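Side-chain contacts in TodX (Pseudomonas putida, PDB 3BS0), which transports toluene, and probably related aromatic hydrocarbons, across the outer membrane as a first step in their biodegradation: residues A11-R14 / T19-S22; D51-D56 / V101-G106; I57-S62 / T107-K112; F202-N207 / G268-K273. All coordinates share one frame; numbering follows the deposited sequence.

Contact 1: residues A11-R14 / T19-S22; sequences AISR and TSSS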
loop_
_atom_site.group_PDB
_atom_site.type_symbol
_atom_site.label_atom_id
_atom_site.label_comp_id
_atom_site.label_asym_id
_atom_site.label_seq_id
_atom_site.Cartn_x
_atom_site.Cartn_y
_atom_site.Cartn_z
ATOM N N ALA A 11 -2.946 13.462 6.308
ATOM C CA ALA A 11 -3.685 14.343 5.422
ATOM C C ALA A 11 -2.815 15.459 4.837
ATOM O O ALA A 11 -2.993 15.841 3.691
ATOM C CB ALA A 11 -4.887 14.927 6.161
ATOM N N ILE A 12 -1.875 15.990 5.602
ATOM C CA ILE A 12 -1.033 17.049 5.061
ATOM C C ILE A 12 0.126 16.528 4.203
ATOM O O ILE A 12 0.464 17.119 3.173
ATOM C CB ILE A 12 -0.454 17.979 6.175
ATOM C CG1 ILE A 12 0.853 18.614 5.684
ATOM C CG2 ILE A 12 -0.237 17.208 7.465
ATOM C CD1 ILE A 12 1.088 20.025 6.202
ATOM N N SER A 13 0.725 15.426 4.636
ATOM C CA SER A 13 1.837 14.827 3.922
ATOM C C SER A 13 1.392 14.291 2.564
ATOM O O SER A 13 2.182 14.233 1.622
ATOM C CB SER A 13 2.433 13.694 4.759
ATOM O OG SER A 13 3.611 13.171 4.167
ATOM N N ARG A 14 0.123 13.906 2.467
ATOM C CA ARG A 14 -0.413 13.355 1.237
ATOM C C ARG A 14 -1.012 14.413 0.345
ATOM O O ARG A 14 -1.127 14.229 -0.866
ATOM C CB ARG A 14 -1.476 12.313 1.535
ATOM C CG ARG A 14 -2.063 11.729 0.270
ATOM C CD ARG A 14 -2.754 10.417 0.531
ATOM N NE ARG A 14 -2.123 9.691 1.625
ATOM C CZ ARG A 14 -2.206 8.377 1.792
ATOM N NH1 ARG A 14 -2.890 7.640 0.924
ATOM N NH2 ARG A 14 -1.614 7.803 2.831
ATOM N N THR A 19 5.404 14.500 0.227
ATOM C CA THR A 19 6.598 15.089 0.810
ATOM C C THR A 19 6.527 14.973 2.335
ATOM O O THR A 19 5.439 15.008 2.893
ATOM C CB THR A 19 6.725 16.557 0.391
ATOM O OG1 THR A 19 7.926 17.096 0.949
ATOM C CG2 THR A 19 5.538 17.368 0.871
ATOM N N SER A 20 7.668 14.827 3.011
ATOM C CA SER A 20 7.646 14.685 4.470
ATOM C C SER A 20 9.002 14.713 5.177
ATOM O O SER A 20 9.064 14.567 6.392
ATOM C CB SER A 20 6.979 13.362 4.847
ATOM O OG SER A 20 7.924 12.289 4.833
ATOM N N SER A 21 10.086 14.890 4.441
ATOM C CA SER A 21 11.411 14.865 5.058
ATOM C C SER A 21 11.693 15.853 6.187
ATOM O O SER A 21 12.496 15.561 7.075
ATOM C CB SER A 21 12.492 15.032 3.983
ATOM O OG SER A 21 12.356 16.280 3.333
ATOM N N SER A 22 11.048 17.013 6.189
ATOM C CA SER A 22 11.379 17.952 7.247
ATOM C C SER A 22 10.430 19.089 7.595
ATOM O O SER A 22 10.867 20.233 7.742
ATOM C CB SER A 22 12.752 18.527 6.946
ATOM O OG SER A 22 12.852 18.809 5.555
#
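S13 lays its hydroxyl over the backbone carbonyl of T19 and against the CB of S20. The hydroxyl is the donor, with S13 OG 2.9 Å from T19 O. It comes in from above the carbonyl plane, about 40° out of it, at a C=O...donor angle of 138°. With OG anti to the backbone N (chi1 -174°), the hydroxyl of S13 extends away from its own short helical turn to meet the following loop. The same oxygen also packs 3.4 Å from S20 CB. An alanine in place of S13 would probably leave the buried T19 carbonyl without this donor and the loop without its one hydrogen bond to the turn. T25 packs on both S13 and S20, while T19 rests on A296 and D298 of strand 293-302, and S21 OG hydrogen-bonds D298. The N-terminal segment is thus fixed to the barrel wall, consistent with the plug-like hatch that fills the lumen in FadL relatives. With only 112 Å² buried between helix and loop, the link depends on a single directional polar bond more than on apolar packing.

Contact 2: residues D51-D56 / V101-G106; sequences DVVTTD and VSSGLG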
loop_
_atom_site.group_PDB
_atom_site.type_symbol
_atom_site.label_atom_id
_atom_site.label_comp_id
_atom_site.label_asym_id
_atom_site.label_seq_id
_atom_site.Cartn_x
_atom_site.Cartn_y
_atom_site.Cartn_z
ATOM N N ASP A 51 -8.907 6.846 5.815
ATOM C CA ASP A 51 -8.284 6.725 4.501
ATOM C C ASP A 51 -9.218 5.960 3.560
ATOM O O ASP A 51 -9.712 4.888 3.921
ATOM C CB ASP A 51 -6.962 5.965 4.645
ATOM C CG ASP A 51 -5.946 6.329 3.583
ATOM O OD1 ASP A 51 -6.120 5.934 2.409
ATOM O OD2 ASP A 51 -4.962 7.017 3.927
ATOM N N VAL A 52 -9.480 6.514 2.375
ATOM C CA VAL A 52 -10.322 5.841 1.384
ATOM C C VAL A 52 -9.582 5.796 0.062
ATOM O O VAL A 52 -9.183 6.833 -0.459
ATOM C CB VAL A 52 -11.665 6.556 1.125
ATOM C CG1 VAL A 52 -12.800 5.564 1.307
ATOM C CG2 VAL A 52 -11.832 7.750 2.037
ATOM N N VAL A 53 -9.424 4.593 -0.485
ATOM C CA VAL A 53 -8.720 4.406 -1.742
ATOM C C VAL A 53 -9.579 3.876 -2.884
ATOM O O VAL A 53 -9.752 2.670 -3.035
ATOM C CB VAL A 53 -7.526 3.450 -1.563
ATOM C CG1 VAL A 53 -6.707 3.385 -2.855
ATOM C CG2 VAL A 53 -6.665 3.911 -0.380
ATOM N N THR A 54 -10.107 4.790 -3.692
ATOM C CA THR A 54 -10.919 4.437 -4.850
ATOM C C THR A 54 -9.960 3.916 -5.918
ATOM O O THR A 54 -8.824 4.366 -5.997
ATOM C CB THR A 54 -11.633 5.684 -5.432
ATOM O OG1 THR A 54 -12.571 6.198 -4.480
ATOM C CG2 THR A 54 -12.350 5.330 -6.738
ATOM N N THR A 55 -10.409 2.972 -6.737
ATOM C CA THR A 55 -9.563 2.440 -7.808
ATOM C C THR A 55 -10.343 2.173 -9.085
ATOM O O THR A 55 -11.416 1.563 -9.049
ATOM C CB THR A 55 -8.871 1.125 -7.407
ATOM O OG1 THR A 55 -7.728 1.412 -6.589
ATOM C CG2 THR A 55 -8.433 0.350 -8.647
ATOM N N ASP A 56 -9.822 2.646 -10.214
ATOM C CA ASP A 56 -10.500 2.371 -11.461
ATOM C C ASP A 56 -9.603 1.589 -12.412
ATOM O O ASP A 56 -8.495 2.012 -12.764
ATOM C CB ASP A 56 -11.004 3.647 -12.127
ATOM C CG ASP A 56 -12.232 3.390 -12.982
ATOM O OD1 ASP A 56 -13.187 2.773 -12.455
ATOM O OD2 ASP A 56 -12.255 3.795 -14.164
ATOM N N VAL A 101 -4.055 1.981 9.699
ATOM C CA VAL A 101 -4.714 1.073 8.771
ATOM C C VAL A 101 -4.587 1.582 7.346
ATOM O O VAL A 101 -4.574 2.788 7.103
ATOM C CB VAL A 101 -6.219 0.951 9.109
ATOM C CG1 VAL A 101 -6.939 0.138 8.044
ATOM C CG2 VAL A 101 -6.398 0.308 10.489
ATOM N N SER A 102 -4.495 0.654 6.400
ATOM C CA SER A 102 -4.389 1.025 5.003
ATOM C C SER A 102 -4.579 -0.155 4.070
ATOM O O SER A 102 -4.300 -1.295 4.425
ATOM C CB SER A 102 -3.024 1.658 4.728
ATOM O OG SER A 102 -1.978 0.728 4.955
ATOM N N SER A 103 -5.079 0.137 2.878
ATOM C CA SER A 103 -5.251 -0.871 1.857
ATOM C C SER A 103 -3.979 -0.703 1.047
ATOM O O SER A 103 -3.229 0.250 1.261
ATOM C CB SER A 103 -6.455 -0.555 0.977
ATOM O OG SER A 103 -6.081 -0.518 -0.393
ATOM N N GLY A 104 -3.729 -1.615 0.122
ATOM C CA GLY A 104 -2.537 -1.518 -0.696
ATOM C C GLY A 104 -2.795 -2.376 -1.911
ATOM O O GLY A 104 -1.886 -2.744 -2.665
ATOM N N LEU A 105 -4.072 -2.691 -2.083
ATOM C CA LEU A 105 -4.517 -3.524 -3.178
ATOM C C LEU A 105 -5.988 -3.713 -2.892
ATOM O O LEU A 105 -6.411 -3.680 -1.736
ATOM C CB LEU A 105 -3.804 -4.880 -3.125
ATOM C CG LEU A 105 -3.532 -5.693 -4.388
ATOM C CD1 LEU A 105 -3.193 -7.108 -3.956
ATOM C CD2 LEU A 105 -4.731 -5.686 -5.315
ATOM N N GLY A 106 -6.765 -3.912 -3.941
ATOM C CA GLY A 106 -8.186 -4.104 -3.772
ATOM C C GLY A 106 -8.873 -3.999 -5.113
ATOM O O GLY A 106 -9.037 -2.909 -5.641
#
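No ring or flat side-chain group joins V53 to S103 or T55 to G106; the flat group in contact is the backbone carbonyl of G106, whose O lies 4.4 Å from T55 CB. The other meeting is equally light, with V53 CB 4.4 Å from S103 OG. V53, T55 and S103 all direct their CB atoms at the facing segment, yet no hydrogen bond crosses. Each hydroxyl is instead engaged with its own strand: L105 N donates weakly to S103 OG at 3.4 Å, and T55 OG1 donates weakly to T54 O at 3.2 Å. The first of these bonds spans the corner at G104, where strand 93-108 changes direction. Such a break is consistent with the kink in the third barrel strand of FadL relatives, which opens a lateral passage through the wall. The two segments run in the same sense, with V53 facing S103 and T55 facing G106, because strand 80-90 pairs antiparallel with both parent strands. Its start lies between them, G81 bonding to D51 and P82 to V101, while Y79 touches S103. Beyond the contact, strand 417-433 flanks 51-56 through Q422 and N424, and strand 129-143 flanks 101-106 through V134.

Contact 3: residues I57-S62 / T107-K112; sequences IKVHDS and TEYGSK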
loop_
_atom_site.group_PDB
_atom_site.type_symbol
_atom_site.label_atom_id
_atom_site.label_comp_id
_atom_site.label_asym_id
_atom_site.label_seq_id
_atom_site.Cartn_x
_atom_site.Cartn_y
_atom_site.Cartn_z
ATOM N N ILE A 57 -10.105 0.431 -12.817
ATOM C CA ILE A 57 -9.375 -0.448 -13.702
ATOM C C ILE A 57 -10.267 -1.051 -14.761
ATOM O O ILE A 57 -11.393 -1.453 -14.493
ATOM C CB ILE A 57 -8.732 -1.604 -12.914
ATOM C CG1 ILE A 57 -7.855 -1.045 -11.797
ATOM C CG2 ILE A 57 -7.906 -2.472 -13.836
ATOM C CD1 ILE A 57 -7.137 -2.127 -10.998
ATOM N N LYS A 58 -9.754 -1.091 -15.978
ATOM C CA LYS A 58 -10.461 -1.697 -17.092
ATOM C C LYS A 58 -9.431 -2.601 -17.780
ATOM O O LYS A 58 -8.289 -2.186 -18.052
ATOM C CB LYS A 58 -10.961 -0.639 -18.082
ATOM C CG LYS A 58 -12.449 -0.665 -18.341
ATOM C CD LYS A 58 -13.174 0.212 -17.326
ATOM C CE LYS A 58 -14.664 0.397 -17.666
ATOM N NZ LYS A 58 -14.885 1.066 -18.990
ATOM N N VAL A 59 -9.835 -3.842 -18.020
ATOM C CA VAL A 59 -8.994 -4.819 -18.680
ATOM C C VAL A 59 -9.794 -5.237 -19.901
ATOM O O VAL A 59 -11.009 -5.446 -19.819
ATOM C CB VAL A 59 -8.723 -6.038 -17.761
ATOM C CG1 VAL A 59 -7.901 -7.094 -18.491
ATOM C CG2 VAL A 59 -7.957 -5.592 -16.527
ATOM N N HIS A 60 -9.123 -5.328 -21.041
ATOM C CA HIS A 60 -9.797 -5.712 -22.264
ATOM C C HIS A 60 -9.295 -6.990 -22.888
ATOM O O HIS A 60 -8.128 -7.368 -22.766
ATOM C CB HIS A 60 -9.718 -4.590 -23.295
ATOM C CG HIS A 60 -10.636 -3.451 -23.012
ATOM N ND1 HIS A 60 -11.989 -3.506 -23.268
ATOM C CD2 HIS A 60 -10.405 -2.236 -22.463
ATOM C CE1 HIS A 60 -12.554 -2.374 -22.892
ATOM N NE2 HIS A 60 -11.613 -1.585 -22.400
ATOM N N ASP A 61 -10.217 -7.611 -23.607
ATOM C CA ASP A 61 -10.011 -8.865 -24.298
ATOM C C ASP A 61 -9.533 -8.656 -25.731
ATOM O O ASP A 61 -9.461 -7.529 -26.229
ATOM C CB ASP A 61 -11.341 -9.617 -24.320
ATOM C CG ASP A 61 -11.190 -11.047 -23.928
ATOM O OD1 ASP A 61 -10.149 -11.367 -23.318
ATOM O OD2 ASP A 61 -12.107 -11.846 -24.213
ATOM N N SER A 62 -9.210 -9.763 -26.387
ATOM C CA SER A 62 -8.790 -9.728 -27.771
ATOM C C SER A 62 -10.057 -9.838 -28.592
ATOM O O SER A 62 -10.005 -10.032 -29.802
ATOM C CB SER A 62 -7.883 -10.912 -28.085
ATOM O OG SER A 62 -6.649 -10.776 -27.415
ATOM N N THR A 107 -9.244 -5.134 -5.683
ATOM C CA THR A 107 -9.950 -5.138 -6.949
ATOM C C THR A 107 -11.135 -6.085 -6.832
ATOM O O THR A 107 -11.110 -7.054 -6.061
ATOM C CB THR A 107 -9.076 -5.620 -8.101
ATOM O OG1 THR A 107 -8.985 -7.052 -8.064
ATOM C CG2 THR A 107 -7.703 -5.020 -7.991
ATOM N N GLU A 108 -12.167 -5.791 -7.610
ATOM C CA GLU A 108 -13.372 -6.575 -7.625
ATOM C C GLU A 108 -13.931 -6.539 -9.040
ATOM O O GLU A 108 -14.524 -5.560 -9.466
ATOM C CB GLU A 108 -14.378 -6.006 -6.619
ATOM C CG GLU A 108 -15.675 -6.801 -6.521
ATOM C CD GLU A 108 -15.436 -8.269 -6.195
ATOM O OE1 GLU A 108 -15.217 -8.591 -5.002
ATOM O OE2 GLU A 108 -15.453 -9.093 -7.146
ATOM N N TYR A 109 -13.714 -7.623 -9.773
ATOM C CA TYR A 109 -14.185 -7.744 -11.142
ATOM C C TYR A 109 -15.509 -8.507 -11.221
ATOM O O TYR A 109 -16.149 -8.543 -12.276
ATOM C CB TYR A 109 -13.134 -8.459 -11.982
ATOM C CG TYR A 109 -11.853 -7.665 -12.188
ATOM C CD1 TYR A 109 -10.707 -7.904 -11.402
ATOM C CD2 TYR A 109 -11.777 -6.690 -13.195
ATOM C CE1 TYR A 109 -9.526 -7.184 -11.626
ATOM C CE2 TYR A 109 -10.609 -5.977 -13.425
ATOM C CZ TYR A 109 -9.492 -6.220 -12.646
ATOM O OH TYR A 109 -8.353 -5.488 -12.896
ATOM N N GLY A 110 -15.920 -9.114 -10.110
ATOM C CA GLY A 110 -17.167 -9.848 -10.088
ATOM C C GLY A 110 -16.973 -11.219 -10.684
ATOM O O GLY A 110 -15.839 -11.691 -10.780
ATOM N N SER A 111 -18.061 -11.859 -11.106
ATOM C CA SER A 111 -17.970 -13.196 -11.688
ATOM C C SER A 111 -18.627 -13.338 -13.063
ATOM O O SER A 111 -18.719 -14.439 -13.597
ATOM C CB SER A 111 -18.590 -14.214 -10.736
ATOM O OG SER A 111 -19.985 -14.022 -10.634
ATOM N N LYS A 112 -19.091 -12.235 -13.637
ATOM C CA LYS A 112 -19.741 -12.292 -14.953
ATOM C C LYS A 112 -18.786 -11.911 -16.078
ATOM O O LYS A 112 -19.169 -11.922 -17.230
ATOM C CB LYS A 112 -20.961 -11.361 -14.987
ATOM C CG LYS A 112 -21.874 -11.520 -13.783
ATOM C CD LYS A 112 -23.041 -10.559 -13.846
ATOM C CE LYS A 112 -24.004 -10.907 -14.985
ATOM N NZ LYS A 112 -25.122 -9.906 -15.075
#
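Apolar contacts and methyl-to-oxygen packing join I57 and V59 to Y109, gathered at the phenol end of the ring. The apolar pairs are I57 CG2 with Y109 CZ at 4.2 Å and V59 CG2 with Y109 CE2 at 4.1 Å. The I57 methyl approaches at the ring edge, near the ring plane, whereas V59 comes in obliquely. Both side chains cross the tyrosine at about a right angle, so methyl groups, not the lengths of the chains, make the touch. Y109 starts from a backbone that does not aim its CB at strand 44-60; its length brings the far end of the ring there, with CG anti to the carbonyl carbon (chi1 -68°). A second, smaller apolar touch lies nearer the start of both segments, where I57 CD1 meets T107 CG2 at 4.2 Å.

The same two methyls also make van der Waals contact with the phenol oxygen, I57 CG2 at 3.2 Å and V59 CG2 at 3.7 Å from Y109 OH.

Polar interactions run around these methyls and not between the segments. Y109 OH hydrogen-bonds the backbone O of P368, and P368 also touches the V59 side chain. The contact packs together strands 44-60 and 93-108 of the FadL-family barrel, with S69 of strand 66-69 bonded to both segments, to the backbone of I57 and, through its OG, to E108 N.

The phenol therefore plays two parts: the I57 methyl lies at its ring edge and both methyls pack against its oxygen, while the hydroxyl finds its polar partner in a third segment. That bond probably limits how far the ring can shift, and it joins the wall strands to the loop that contains P368.

Contact 4: residues F202-N207 / G268-K273; sequences FSLSRN and GDIRVK. With C8E ((hydroxyethyloxy)tri(ethyloxy)octane), chain D.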
loop_
_atom_site.group_PDB
_atom_site.type_symbol
_atom_site.label_atom_id
_atom_site.label_comp_id
_atom_site.label_asym_id
_atom_site.label_seq_id
_atom_site.Cartn_x
_atom_site.Cartn_y
_atom_site.Cartn_z
ATOM N N PHE A 202 -7.981 -20.034 -7.533
ATOM C CA PHE A 202 -7.415 -19.875 -6.225
ATOM C C PHE A 202 -8.294 -18.968 -5.392
ATOM O O PHE A 202 -8.686 -17.910 -5.837
ATOM C CB PHE A 202 -6.012 -19.309 -6.329
ATOM C CG PHE A 202 -4.965 -20.358 -6.294
ATOM C CD1 PHE A 202 -4.325 -20.763 -7.453
ATOM C CD2 PHE A 202 -4.658 -20.982 -5.105
ATOM C CE1 PHE A 202 -3.385 -21.779 -7.431
ATOM C CE2 PHE A 202 -3.725 -22.000 -5.066
ATOM C CZ PHE A 202 -3.086 -22.401 -6.234
ATOM N N SER A 203 -8.618 -19.397 -4.184
ATOM C CA SER A 203 -9.453 -18.594 -3.321
ATOM C C SER A 203 -8.897 -18.457 -1.906
ATOM O O SER A 203 -8.532 -19.439 -1.251
ATOM C CB SER A 203 -10.860 -19.182 -3.279
ATOM O OG SER A 203 -11.642 -18.528 -2.300
ATOM N N LEU A 204 -8.804 -17.214 -1.460
ATOM C CA LEU A 204 -8.329 -16.877 -0.125
ATOM C C LEU A 204 -9.410 -15.930 0.374
ATOM O O LEU A 204 -9.291 -14.717 0.277
ATOM C CB LEU A 204 -6.973 -16.187 -0.211
ATOM C CG LEU A 204 -5.787 -17.122 -0.461
ATOM C CD1 LEU A 204 -5.922 -17.913 -1.760
ATOM C CD2 LEU A 204 -4.541 -16.263 -0.495
ATOM N N SER A 205 -10.473 -16.517 0.900
ATOM C CA SER A 205 -11.646 -15.786 1.349
ATOM C C SER A 205 -11.883 -15.650 2.837
ATOM O O SER A 205 -12.782 -14.927 3.243
ATOM C CB SER A 205 -12.883 -16.470 0.798
ATOM O OG SER A 205 -13.164 -17.613 1.596
ATOM N N ARG A 206 -11.111 -16.350 3.655
ATOM C CA ARG A 206 -11.346 -16.318 5.091
ATOM C C ARG A 206 -10.994 -15.085 5.859
ATOM O O ARG A 206 -10.013 -14.404 5.565
ATOM C CB ARG A 206 -10.650 -17.491 5.775
ATOM C CG ARG A 206 -11.433 -18.774 5.709
ATOM C CD ARG A 206 -11.515 -19.257 4.289
ATOM N NE ARG A 206 -11.308 -20.697 4.214
ATOM C CZ ARG A 206 -10.968 -21.341 3.102
ATOM N NH1 ARG A 206 -10.796 -20.664 1.972
ATOM N NH2 ARG A 206 -10.794 -22.658 3.120
ATOM N N ASN A 207 -11.810 -14.759 6.848
ATOM C CA ASN A 207 -11.376 -13.644 7.627
ATOM C C ASN A 207 -11.074 -13.928 9.069
ATOM O O ASN A 207 -11.646 -14.794 9.757
ATOM C CB ASN A 207 -12.277 -12.417 7.565
ATOM C CG ASN A 207 -11.515 -11.146 7.988
ATOM O OD1 ASN A 207 -10.646 -11.193 8.859
ATOM N ND2 ASN A 207 -11.832 -10.018 7.367
ATOM N N GLY A 268 -6.851 -26.432 1.880
ATOM C CA GLY A 268 -5.537 -26.729 2.393
ATOM C C GLY A 268 -4.893 -25.470 2.916
ATOM O O GLY A 268 -5.555 -24.459 3.150
ATOM N N ASP A 269 -3.587 -25.545 3.106
ATOM C CA ASP A 269 -2.811 -24.425 3.588
ATOM C C ASP A 269 -2.128 -23.736 2.403
ATOM O O ASP A 269 -1.838 -24.372 1.386
ATOM C CB ASP A 269 -1.747 -24.921 4.571
ATOM C CG ASP A 269 -0.889 -23.797 5.105
ATOM O OD1 ASP A 269 -1.377 -23.041 5.979
ATOM O OD2 ASP A 269 0.265 -23.658 4.640
ATOM N N ILE A 270 -1.890 -22.435 2.533
ATOM C CA ILE A 270 -1.221 -21.688 1.486
ATOM C C ILE A 270 -0.304 -20.703 2.145
ATOM O O ILE A 270 -0.645 -20.104 3.167
ATOM C CB ILE A 270 -2.203 -20.926 0.560
ATOM C CG1 ILE A 270 -1.489 -20.538 -0.735
ATOM C CG2 ILE A 270 -2.728 -19.667 1.237
ATOM C CD1 ILE A 270 -2.429 -20.060 -1.840
ATOM N N ARG A 271 0.880 -20.568 1.571
ATOM C CA ARG A 271 1.882 -19.656 2.065
ATOM C C ARG A 271 2.392 -18.858 0.897
ATOM O O ARG A 271 2.726 -19.411 -0.152
ATOM C CB ARG A 271 3.065 -20.406 2.687
ATOM C CG ARG A 271 2.769 -21.136 3.965
ATOM C CD ARG A 271 3.986 -21.912 4.408
ATOM N NE ARG A 271 4.036 -23.257 3.833
ATOM C CZ ARG A 271 5.160 -23.946 3.653
ATOM N NH1 ARG A 271 6.332 -23.419 3.997
ATOM N NH2 ARG A 271 5.113 -25.162 3.134
ATOM N N VAL A 272 2.429 -17.551 1.087
ATOM C CA VAL A 272 2.939 -16.646 0.089
ATOM C C VAL A 272 4.274 -16.279 0.707
ATOM O O VAL A 272 4.356 -15.424 1.578
ATOM C CB VAL A 272 2.018 -15.426 -0.058
ATOM C CG1 VAL A 272 2.588 -14.455 -1.061
ATOM C CG2 VAL A 272 0.646 -15.881 -0.528
ATOM N N LYS A 273 5.321 -16.966 0.267
ATOM C CA LYS A 273 6.668 -16.756 0.795
ATOM C C LYS A 273 7.398 -15.509 0.316
ATOM O O LYS A 273 6.902 -14.733 -0.496
ATOM C CB LYS A 273 7.547 -17.974 0.498
ATOM C CG LYS A 273 7.181 -19.225 1.262
ATOM C CD LYS A 273 8.041 -20.376 0.795
ATOM C CE LYS A 273 8.125 -21.490 1.820
ATOM N NZ LYS A 273 9.075 -22.548 1.369
HETATM C C1 C8E D . 3.475 -6.488 -0.311
HETATM C C2 C8E D . 2.449 -7.091 -1.165
HETATM C C3 C8E D . 2.502 -8.544 -1.337
HETATM C C4 C8E D . 1.221 -8.893 -1.843
HETATM C C5 C8E D . 1.287 -10.117 -2.562
HETATM C C6 C8E D . -0.029 -10.405 -3.074
HETATM C C7 C8E D . 0.473 -11.147 -4.281
HETATM C C8 C8E D . 1.027 -12.478 -4.011
HETATM O O9 C8E D . 0.746 -13.647 -4.739
HETATM C C10 C8E D . -0.686 -14.027 -4.714
HETATM C C11 C8E D . -0.716 -15.358 -5.525
HETATM O O12 C8E D . -0.691 -16.644 -4.678
HETATM C C13 C8E D . -1.893 -17.411 -5.001
HETATM C C14 C8E D . -2.067 -18.062 -6.426
HETATM O O15 C8E D . -1.082 -18.842 -7.223
HETATM C C16 C8E D . -0.264 -17.904 -8.046
HETATM C C17 C8E D . -0.866 -17.545 -9.426
HETATM O O18 C8E D . -0.247 -17.643 -10.711
HETATM C C19 C8E D . 0.480 -16.415 -11.030
HETATM C C20 C8E D . 0.222 -15.412 -12.210
HETATM O O21 C8E D . 1.098 -15.484 -13.331
#
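F202, L204 and I270 meet by their side-chain ends in the beta-barrel of this FadL-family protein, where strands 199-204 and 263-272 both pair antiparallel with strand 244-257. The CD1 methyl of I270 is the common point. It lies 4.0 Å from F202 CE2, approaching the ring obliquely, and 4.1 Å from L204 CD1, with the leucine and isoleucine side chains crossing at about a right angle. An extended chain carries that methyl toward F202 and L204: I270 CG1 is anti to the backbone N (chi1 -163°), and CD1 continues the zigzag. No hydrogen bond crosses the contact.

The detergent C8E adds to this apolar group. Its C14 sits over one face of the F202 ring, 3.6 Å above the plane and offset toward the rim, and its O15 is 3.7 Å from F202 CE1. Further along the detergent, C8 lies 3.9 Å from V272 CG1. An alanine at F202 would probably strip the detergent of this ring face and leave the I270 methyl without its aromatic neighbour. A greasy surface holding an amphiphile is consistent with a protein that handles hydrophobic substrates.

Around this first shell, V214 touches both L204 and I270, L254 packs on F202, and L162 and L164 pack on L204. Backbone bonds hold the segments in place, F202 with L166, S203 with T253 and G268 with A252. S203 turns away and hydrogen-bonds E165 through OG. Within strand 263-272, next to I270, a long salt bridge places R271 NE 3.9 Å from D269 OD2.

Overall arrangement
Contacts 2 and 3 form one continuous run: both join strands 44-60 and 93-108, their segments adjoin in sequence, and their centres are about 18 Å apart. Contact 1, in the N-terminal segment, lies about 19 Å from contact 2 between centres and reaches it through a long, weak ion pair, R14 NH2 to D51 OD2 at 3.6 Å. It sits across the chain's centre from contacts 3 and 4, about 34 and 35 Å away between centres. Contact 4 is separate, its nearest atoms about 10 Å from those of contacts 2 and 3. It touches bound detergent directly, whereas G106 of contact 2 and T107 of contact 3 lie about 10 and 11 Å from a C8E molecule.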